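Local coordinates for D-glucosaminate-6-phosphate ammonia lyase (Salmonella typhimurium, PDB 7LCE), which belongs to the selenocysteine synthase-like family of the pyridoxal-phosphate-dependent aminotransferase fold, and carries its cofactor on a lysine, at residues 277-291 with 300-312. Residues are numbered along the deposited sequence; the frame is centred on the assembly and turned at random.
With CA (calcium ion), chain I.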
ATOM      1  N   ALA A 277     -45.121 -13.806 -53.590  1.00 74.93           N
ATOM      2  CA  ALA A 277     -45.036 -15.188 -53.127  1.00 61.27           C
ATOM      3  C   ALA A 277     -45.341 -16.170 -54.250  1.00 74.01           C
ATOM      4  O   ALA A 277     -44.692 -17.217 -54.360  1.00 71.18           O
ATOM      5  CB  ALA A 277     -45.985 -15.408 -51.951  1.00 71.61           C
ATOM      6  N   GLU A 278     -46.318 -15.845 -55.099  1.00 71.80           N
ATOM      7  CA  GLU A 278     -46.646 -16.727 -56.214  1.00 77.97           C
ATOM      8  C   GLU A 278     -45.524 -16.763 -57.243  1.00 77.59           C
ATOM      9  O   GLU A 278     -45.245 -17.817 -57.827  1.00 85.30           O
ATOM     10  CB  GLU A 278     -47.966 -16.299 -56.857  1.00 74.11           C
ATOM     11  CG  GLU A 278     -49.185 -16.577 -55.988  1.00 76.21           C
ATOM     12  CD  GLU A 278     -50.480 -16.101 -56.617  1.00 88.71           C
ATOM     13  OE1 GLU A 278     -50.648 -16.279 -57.843  1.00100.85           O
ATOM     14  OE2 GLU A 278     -51.336 -15.560 -55.884  1.00 86.48           O
ATOM     15  N   ALA A 279     -44.870 -15.623 -57.478  1.00 76.75           N
ATOM     16  CA  ALA A 279     -43.814 -15.572 -58.485  1.00 72.17           C
ATOM     17  C   ALA A 279     -42.638 -16.459 -58.101  1.00 64.85           C
ATOM     18  O   ALA A 279     -42.068 -17.150 -58.953  1.00 73.68           O
ATOM     19  CB  ALA A 279     -43.355 -14.129 -58.687  1.00 61.64           C
ATOM     20  N   ILE A 280     -42.259 -16.451 -56.822  1.00 66.92           N
ATOM     21  CA  ILE A 280     -41.172 -17.311 -56.367  1.00 62.80           C
ATOM     22  C   ILE A 280     -41.575 -18.779 -56.452  1.00 81.95           C
ATOM     23  O   ILE A 280     -40.751 -19.646 -56.771  1.00 83.15           O
ATOM     24  CB  ILE A 280     -40.739 -16.913 -54.943  1.00 53.90           C
ATOM     25  CG1 ILE A 280     -40.301 -15.447 -54.910  1.00 56.28           C
ATOM     26  CG2 ILE A 280     -39.615 -17.812 -54.446  1.00 68.43           C
ATOM     27  CD1 ILE A 280     -40.092 -14.900 -53.513  1.00 54.11           C
ATOM     28  N   SER A 281     -42.847 -19.086 -56.177  1.00 75.61           N
ATOM     29  CA  SER A 281     -43.304 -20.472 -56.229  1.00 65.47           C
ATOM     30  C   SER A 281     -43.285 -21.025 -57.648  1.00 75.18           C
ATOM     31  O   SER A 281     -43.180 -22.243 -57.835  1.00 66.95           O
ATOM     32  CB  SER A 281     -44.706 -20.580 -55.633  1.00 57.96           C
ATOM     33  OG  SER A 281     -44.737 -20.036 -54.326  1.00 74.23           O
ATOM     34  N   ALA A 282     -43.413 -20.157 -58.655  1.00 71.59           N
ATOM     35  CA  ALA A 282     -43.307 -20.602 -60.040  1.00 62.82           C
ATOM     36  C   ALA A 282     -41.907 -21.109 -60.365  1.00 70.15           C
ATOM     37  O   ALA A 282     -41.747 -21.957 -61.252  1.00 78.33           O
ATOM     38  CB  ALA A 282     -43.692 -19.469 -60.989  1.00 68.95           C
ATOM     39  N   ILE A 283     -40.892 -20.599 -59.668  1.00 68.35           N
ATOM     40  CA  ILE A 283     -39.518 -21.046 -59.871  1.00 71.37           C
ATOM     41  C   ILE A 283     -39.357 -22.470 -59.352  1.00 69.01           C
ATOM     42  O   ILE A 283     -39.794 -22.798 -58.240  1.00 84.86           O
ATOM     43  CB  ILE A 283     -38.537 -20.087 -59.179  1.00 75.42           C
ATOM     44  CG1 ILE A 283     -38.632 -18.687 -59.784  1.00 65.87           C
ATOM     45  CG2 ILE A 283     -37.114 -20.603 -59.280  1.00 73.07           C
ATOM     46  CD1 ILE A 283     -38.290 -17.585 -58.809  1.00 58.65           C
ATOM     47  N   HIS A 284     -38.722 -23.320 -60.154  1.00 60.95           N
ATOM     48  CA  HIS A 284     -38.548 -24.717 -59.780  1.00 71.58           C
ATOM     49  C   HIS A 284     -37.623 -24.837 -58.576  1.00 81.44           C
ATOM     50  O   HIS A 284     -36.509 -24.301 -58.578  1.00 87.94           O
ATOM     51  CB  HIS A 284     -37.978 -25.506 -60.956  1.00 70.59           C
ATOM     52  CG  HIS A 284     -37.985 -26.988 -60.752  1.00 85.33           C
ATOM     53  ND1 HIS A 284     -39.133 -27.698 -60.476  1.00 94.33           N
ATOM     54  CD2 HIS A 284     -36.979 -27.895 -60.778  1.00 79.79           C
ATOM     55  CE1 HIS A 284     -38.835 -28.979 -60.344  1.00101.52           C
ATOM     56  NE2 HIS A 284     -37.534 -29.124 -60.522  1.00 82.93           N
ATOM     57  N   GLY A 285     -38.080 -25.556 -57.550  1.00 79.31           N
ATOM     58  CA  GLY A 285     -37.319 -25.734 -56.333  1.00 87.24           C
ATOM     59  C   GLY A 285     -37.595 -24.724 -55.241  1.00 83.66           C
ATOM     60  O   GLY A 285     -37.064 -24.875 -54.133  1.00 80.83           O
ATOM     61  N   LEU A 286     -38.377 -23.684 -55.523  1.00 77.63           N
ATOM     62  CA  LEU A 286     -38.710 -22.648 -54.556  1.00 77.30           C
ATOM     63  C   LEU A 286     -40.204 -22.645 -54.261  1.00 76.30           C
ATOM     64  O   LEU A 286     -41.021 -22.700 -55.187  1.00 85.44           O
ATOM     65  CB  LEU A 286     -38.284 -21.271 -55.069  1.00 74.84           C
ATOM     66  CG  LEU A 286     -36.780 -21.017 -55.125  1.00 62.71           C
ATOM     67  CD1 LEU A 286     -36.503 -19.577 -55.521  1.00 65.61           C
ATOM     68  CD2 LEU A 286     -36.134 -21.352 -53.793  1.00 77.23           C
ATOM     69  N   TYR A 287     -40.558 -22.601 -52.977  1.00 79.96           N
ATOM     70  CA  TYR A 287     -41.942 -22.426 -52.546  1.00 78.48           C
ATOM     71  C   TYR A 287     -42.005 -21.274 -51.554  1.00 82.62           C
ATOM     72  O   TYR A 287     -41.294 -21.286 -50.544  1.00 85.10           O
ATOM     73  CB  TYR A 287     -42.534 -23.685 -51.909  1.00 70.42           C
ATOM     74  CG  TYR A 287     -43.904 -23.408 -51.324  1.00 74.79           C
ATOM     75  CD1 TYR A 287     -45.029 -23.354 -52.137  1.00 78.18           C
ATOM     76  CD2 TYR A 287     -44.067 -23.163 -49.967  1.00 73.62           C
ATOM     77  CE1 TYR A 287     -46.282 -23.084 -51.611  1.00 68.72           C
ATOM     78  CE2 TYR A 287     -45.314 -22.888 -49.432  1.00 79.90           C
ATOM     79  CZ  TYR A 287     -46.417 -22.852 -50.257  1.00 71.54           C
ATOM     80  OH  TYR A 287     -47.658 -22.584 -49.722  1.00 72.67           O
ATOM     81  N   ALA A 288     -42.831 -20.274 -51.852  1.00 73.26           N
ATOM     82  CA  ALA A 288     -42.955 -19.086 -51.022  1.00 74.04           C
ATOM     83  C   ALA A 288     -44.377 -18.966 -50.490  1.00 76.38           C
ATOM     84  O   ALA A 288     -45.343 -19.228 -51.212  1.00 75.65           O
ATOM     85  CB  ALA A 288     -42.581 -17.819 -51.798  1.00 76.08           C
ATOM     86  N   ASP A 289     -44.496 -18.573 -49.223  1.00 72.42           N
ATOM     87  CA  ASP A 289     -45.792 -18.321 -48.609  1.00 65.06           C
ATOM     88  C   ASP A 289     -45.626 -17.217 -47.577  1.00 66.73           C
ATOM     89  O   ASP A 289     -44.535 -17.010 -47.039  1.00 87.47           O
ATOM     90  CB  ASP A 289     -46.378 -19.570 -47.942  1.00 70.33           C
ATOM     91  CG  ASP A 289     -45.491 -20.113 -46.841  1.00 87.18           C
ATOM     92  OD1 ASP A 289     -44.311 -20.416 -47.117  1.00 91.95           O
ATOM     93  OD2 ASP A 289     -45.977 -20.231 -45.695  1.00 82.30           O
ATOM     94  N   ILE A 290     -46.712 -16.504 -47.320  1.00 78.70           N
ATOM     95  CA  ILE A 290     -46.724 -15.404 -46.363  1.00 65.66           C
ATOM     96  C   ILE A 290     -47.004 -15.938 -44.965  1.00 77.83           C
ATOM     97  O   ILE A 290     -47.874 -16.796 -44.772  1.00 86.94           O
ATOM     98  CB  ILE A 290     -47.761 -14.347 -46.780  1.00 60.26           C
ATOM     99  CG1 ILE A 290     -47.543 -13.969 -48.246  1.00 60.70           C
ATOM    100  CG2 ILE A 290     -47.679 -13.122 -45.883  1.00 75.87           C
ATOM    101  CD1 ILE A 290     -48.641 -13.123 -48.822  1.00 98.72           C
ATOM    102  N   GLU A 291     -46.269 -15.417 -43.983  1.00 74.47           N
ATOM    103  CA  GLU A 291     -46.381 -15.849 -42.595  1.00 89.91           C
ATOM    104  C   GLU A 291     -46.336 -14.624 -41.694  1.00 94.04           C
ATOM    105  O   GLU A 291     -45.414 -13.810 -41.796  1.00 79.55           O
ATOM    106  CB  GLU A 291     -45.257 -16.826 -42.221  1.00 97.95           C
ATOM    107  CG  GLU A 291     -45.417 -17.468 -40.849  1.00119.62           C
ATOM    108  CD  GLU A 291     -44.093 -17.906 -40.245  1.00131.74           C
ATOM    109  OE1 GLU A 291     -43.031 -17.448 -40.723  1.00112.24           O
ATOM    110  OE2 GLU A 291     -44.115 -18.707 -39.286  1.00136.00           O
ATOM    111  N   TRP A 300     -45.994  -8.966 -41.655  1.00 95.18           N
ATOM    112  CA  TRP A 300     -46.096 -10.077 -42.589  1.00 78.00           C
ATOM    113  C   TRP A 300     -44.770 -10.242 -43.321  1.00 73.99           C
ATOM    114  O   TRP A 300     -44.122  -9.252 -43.678  1.00 65.81           O
ATOM    115  CB  TRP A 300     -47.224  -9.826 -43.590  1.00 82.22           C
ATOM    116  CG  TRP A 300     -48.532  -9.539 -42.923  1.00 88.65           C
ATOM    117  CD1 TRP A 300     -49.008  -8.314 -42.549  1.00 94.48           C
ATOM    118  CD2 TRP A 300     -49.534 -10.489 -42.544  1.00 87.13           C
ATOM    119  NE1 TRP A 300     -50.241  -8.443 -41.960  1.00 92.61           N
ATOM    120  CE2 TRP A 300     -50.589  -9.768 -41.945  1.00 94.21           C
ATOM    121  CE3 TRP A 300     -49.643 -11.879 -42.651  1.00 86.43           C
ATOM    122  CZ2 TRP A 300     -51.736 -10.390 -41.459  1.00104.04           C
ATOM    123  CZ3 TRP A 300     -50.784 -12.494 -42.169  1.00109.87           C
ATOM    124  CH2 TRP A 300     -51.815 -11.750 -41.580  1.00115.48           C
ATOM    125  N   ARG A 301     -44.363 -11.492 -43.537  1.00 70.46           N
ATOM    126  CA  ARG A 301     -43.093 -11.790 -44.186  1.00 59.22           C
ATOM    127  C   ARG A 301     -43.291 -12.899 -45.207  1.00 67.22           C
ATOM    128  O   ARG A 301     -44.214 -13.709 -45.092  1.00 78.44           O
ATOM    129  CB  ARG A 301     -42.021 -12.217 -43.172  1.00 57.83           C
ATOM    130  CG  ARG A 301     -41.667 -11.164 -42.135  1.00 84.51           C
ATOM    131  CD  ARG A 301     -40.636 -11.688 -41.143  1.00 95.59           C
ATOM    132  NE  ARG A 301     -40.263 -10.684 -40.153  1.00105.86           N
ATOM    133  CZ  ARG A 301     -40.782 -10.600 -38.935  1.00118.46           C
ATOM    134  NH1 ARG A 301     -41.714 -11.442 -38.520  1.00112.09           N
ATOM    135  NH2 ARG A 301     -40.351  -9.649 -38.111  1.00121.90           N
ATOM    136  N   ILE A 302     -42.410 -12.931 -46.206  1.00 57.92           N
ATOM    137  CA  ILE A 302     -42.465 -13.921 -47.279  1.00 55.94           C
ATOM    138  C   ILE A 302     -41.467 -15.018 -46.935  1.00 63.07           C
ATOM    139  O   ILE A 302     -40.257 -14.866 -47.131  1.00 72.85           O
ATOM    140  CB  ILE A 302     -42.177 -13.311 -48.654  1.00 56.76           C
ATOM    141  CG1 ILE A 302     -43.174 -12.200 -48.984  1.00 62.28           C
ATOM    142  CG2 ILE A 302     -42.208 -14.388 -49.732  1.00 56.61           C
ATOM    143  CD1 ILE A 302     -42.777 -11.383 -50.194  1.00 54.93           C
ATOM    144  N   ARG A 303     -41.980 -16.128 -46.419  1.00 61.19           N
ATOM    145  CA  ARG A 303     -41.154 -17.283 -46.106  1.00 59.02           C
ATOM    146  C   ARG A 303     -40.895 -18.078 -47.379  1.00 67.92           C
ATOM    147  O   ARG A 303     -41.835 -18.489 -48.066  1.00 79.04           O
ATOM    148  CB  ARG A 303     -41.843 -18.148 -45.054  1.00 58.48           C
ATOM    149  CG  ARG A 303     -41.089 -19.399 -44.668  1.00 82.62           C
ATOM    150  CD  ARG A 303     -41.826 -20.146 -43.571  1.00 93.23           C
ATOM    151  NE  ARG A 303     -43.150 -20.581 -43.999  1.00107.20           N
ATOM    152  CZ  ARG A 303     -44.085 -21.042 -43.182  1.00103.17           C
ATOM    153  NH1 ARG A 303     -43.873 -21.147 -41.880  1.00108.94           N
ATOM    154  NH2 ARG A 303     -45.259 -21.414 -43.682  1.00101.16           N
ATOM    155  N   VAL A 304     -39.620 -18.303 -47.687  1.00 58.55           N
ATOM    156  CA  VAL A 304     -39.208 -18.993 -48.905  1.00 65.16           C
ATOM    157  C   VAL A 304     -38.545 -20.297 -48.495  1.00 69.85           C
ATOM    158  O   VAL A 304     -37.540 -20.292 -47.772  1.00 78.63           O
ATOM    159  CB  VAL A 304     -38.253 -18.137 -49.753  1.00 52.97           C
ATOM    160  CG1 VAL A 304     -37.918 -18.852 -51.051  1.00 63.11           C
ATOM    161  CG2 VAL A 304     -38.867 -16.777 -50.033  1.00 57.81           C
ATOM    162  N   ARG A 305     -39.101 -21.410 -48.963  1.00 78.56           N
ATOM    163  CA  ARG A 305     -38.582 -22.736 -48.669  1.00 82.40           C
ATOM    164  C   ARG A 305     -37.916 -23.297 -49.917  1.00 77.43           C
ATOM    165  O   ARG A 305     -38.481 -23.228 -51.014  1.00 75.63           O
ATOM    166  CB  ARG A 305     -39.707 -23.657 -48.189  1.00 75.26           C
ATOM    167  CG  ARG A 305     -39.261 -25.043 -47.754  1.00 96.26           C
ATOM    168  CD  ARG A 305     -40.386 -25.786 -47.039  1.00 99.67           C
ATOM    169  NE  ARG A 305     -40.818 -25.108 -45.821  1.00 96.73           N
ATOM    170  CZ  ARG A 305     -41.906 -24.354 -45.723  1.00 98.54           C
ATOM    171  NH1 ARG A 305     -42.707 -24.157 -46.757  1.00 90.00           N
ATOM    172  NH2 ARG A 305     -42.197 -23.783 -44.558  1.00 99.12           N
ATOM    173  N   VAL A 306     -36.721 -23.854 -49.746  1.00 80.49           N
ATOM    174  CA  VAL A 306     -35.911 -24.350 -50.851  1.00 80.73           C
ATOM    175  C   VAL A 306     -35.904 -25.869 -50.799  1.00 83.67           C
ATOM    176  O   VAL A 306     -35.714 -26.460 -49.730  1.00 87.24           O
ATOM    177  CB  VAL A 306     -34.478 -23.792 -50.787  1.00 74.75           C
ATOM    178  CG1 VAL A 306     -33.716 -24.143 -52.053  1.00 75.96           C
ATOM    179  CG2 VAL A 306     -34.507 -22.290 -50.571  1.00 75.60           C
ATOM    180  N   ASN A 307     -36.106 -26.497 -51.953  1.00 83.34           N
ATOM    181  CA  ASN A 307     -36.005 -27.944 -52.084  1.00 82.53           C
ATOM    182  C   ASN A 307     -34.688 -28.258 -52.776  1.00 93.32           C
ATOM    183  O   ASN A 307     -34.527 -27.989 -53.972  1.00 98.97           O
ATOM    184  CB  ASN A 307     -37.188 -28.511 -52.865  1.00 81.88           C
ATOM    185  CG  ASN A 307     -37.170 -30.024 -52.925  1.00 92.55           C
ATOM    186  OD1 ASN A 307     -36.812 -30.613 -53.943  1.00 94.84           O
ATOM    187  ND2 ASN A 307     -37.548 -30.664 -51.824  1.00114.30           N
ATOM    188  N   ALA A 308     -33.744 -28.827 -52.022  1.00 90.19           N
ATOM    189  CA  ALA A 308     -32.425 -29.105 -52.579  1.00 80.74           C
ATOM    190  C   ALA A 308     -32.507 -30.093 -53.734  1.00 92.93           C
ATOM    191  O   ALA A 308     -31.727 -29.999 -54.688  1.00105.77           O
ATOM    192  CB  ALA A 308     -31.492 -29.632 -51.489  1.00 83.72           C
ATOM    193  N   SER A 309     -33.442 -31.043 -53.667  1.00 90.68           N
ATOM    194  CA  SER A 309     -33.570 -32.038 -54.727  1.00 83.80           C
ATOM    195  C   SER A 309     -33.962 -31.389 -56.050  1.00 96.80           C
ATOM    196  O   SER A 309     -33.381 -31.692 -57.100  1.00104.30           O
ATOM    197  CB  SER A 309     -34.590 -33.100 -54.319  1.00 90.63           C
ATOM    198  OG  SER A 309     -34.726 -34.087 -55.327  1.00137.17           O
ATOM    199  N   GLU A 310     -34.941 -30.480 -56.020  1.00102.71           N
ATOM    200  CA  GLU A 310     -35.408 -29.852 -57.253  1.00 91.12           C
ATOM    201  C   GLU A 310     -34.434 -28.783 -57.739  1.00 85.32           C
ATOM    202  O   GLU A 310     -33.993 -28.812 -58.892  1.00 93.39           O
ATOM    203  CB  GLU A 310     -36.800 -29.240 -57.053  1.00 84.50           C
ATOM    204  CG  GLU A 310     -37.943 -30.237 -56.902  1.00 95.02           C
ATOM    205  CD  GLU A 310     -39.247 -29.574 -56.473  1.00107.36           C
ATOM    206  OE1 GLU A 310     -39.264 -28.336 -56.308  1.00109.64           O
ATOM    207  OE2 GLU A 310     -40.259 -30.290 -56.308  1.00 92.31           O
ATOM    208  N   LEU A 311     -34.090 -27.833 -56.869  1.00 95.21           N
ATOM    209  CA  LEU A 311     -33.257 -26.713 -57.292  1.00 96.55           C
ATOM    210  C   LEU A 311     -31.815 -27.144 -57.525  1.00 93.67           C
ATOM    211  O   LEU A 311     -31.204 -26.765 -58.530  1.00 81.65           O
ATOM    212  CB  LEU A 311     -33.326 -25.590 -56.257  1.00 85.36           C
ATOM    213  CG  LEU A 311     -32.657 -24.270 -56.634  1.00 69.44           C
ATOM    214  CD1 LEU A 311     -33.485 -23.517 -57.657  1.00 70.39           C
ATOM    215  CD2 LEU A 311     -32.462 -23.422 -55.399  1.00 63.46           C
ATOM    216  N   GLY A 312     -31.265 -27.956 -56.626  1.00 99.27           N
ATOM    217  CA  GLY A 312     -29.863 -28.313 -56.662  1.00 75.73           C
ATOM    218  C   GLY A 312     -29.015 -27.608 -55.629  1.00 90.56           C
ATOM    219  O   GLY A 312     -27.814 -27.895 -55.536  1.00 96.29           O
TER
HETATM  220 CA    CA I 405     -41.768 -28.130 -55.902  1.00 79.89          CA
HETATM  221  O   HOH W   1     -41.262 -26.454 -57.528  1.00 60.56           O
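Strands 286-291 and 300-306 pair antiparallel as a beta hairpin, from Leu286 opposite Val306 to Glu291 opposite Arg301, their axes 4.5 Å apart at 156°. Asn307 N extends the pairing by donating to Gly285 O. Strand 300-306 is central in a three-stranded sheet, bonded on its other edge to strand 340-343. On the face carrying Leu286, Ala288, Ile302 and Val304, the sheet packs against helix 270-282: Ile280 CG2 meets Val304 CG1 at 3.9 Å, the two side chains crossing at about a right angle. Leu286 and Val306 run alongside each other, CD2 to CG2.

The opposite face carries the salt-bridge network of Asp289, Glu291 and Arg303. With CG between its backbone N and carbonyl carbon (chi1 60°), Asp289 brings its carboxylate nearer strand 300-306, where it forms a salt bridge with Arg303, OD1 accepting a weak bond from NE. Glu291 CG lies over one face of the Arg303 guanidinium; Glu291 OE2, 3.6 Å from Arg303 NH1, adds charge attraction without an N-H directed at it. Beyond the strands, Asn307 caps helix 308-311 through OD1. Glu310 lays CB over the His284 ring, 3.9 Å from its centroid, while its carboxylate binds a calcium ion through OE1 at 2.5 Å and OE2 at 2.7 Å.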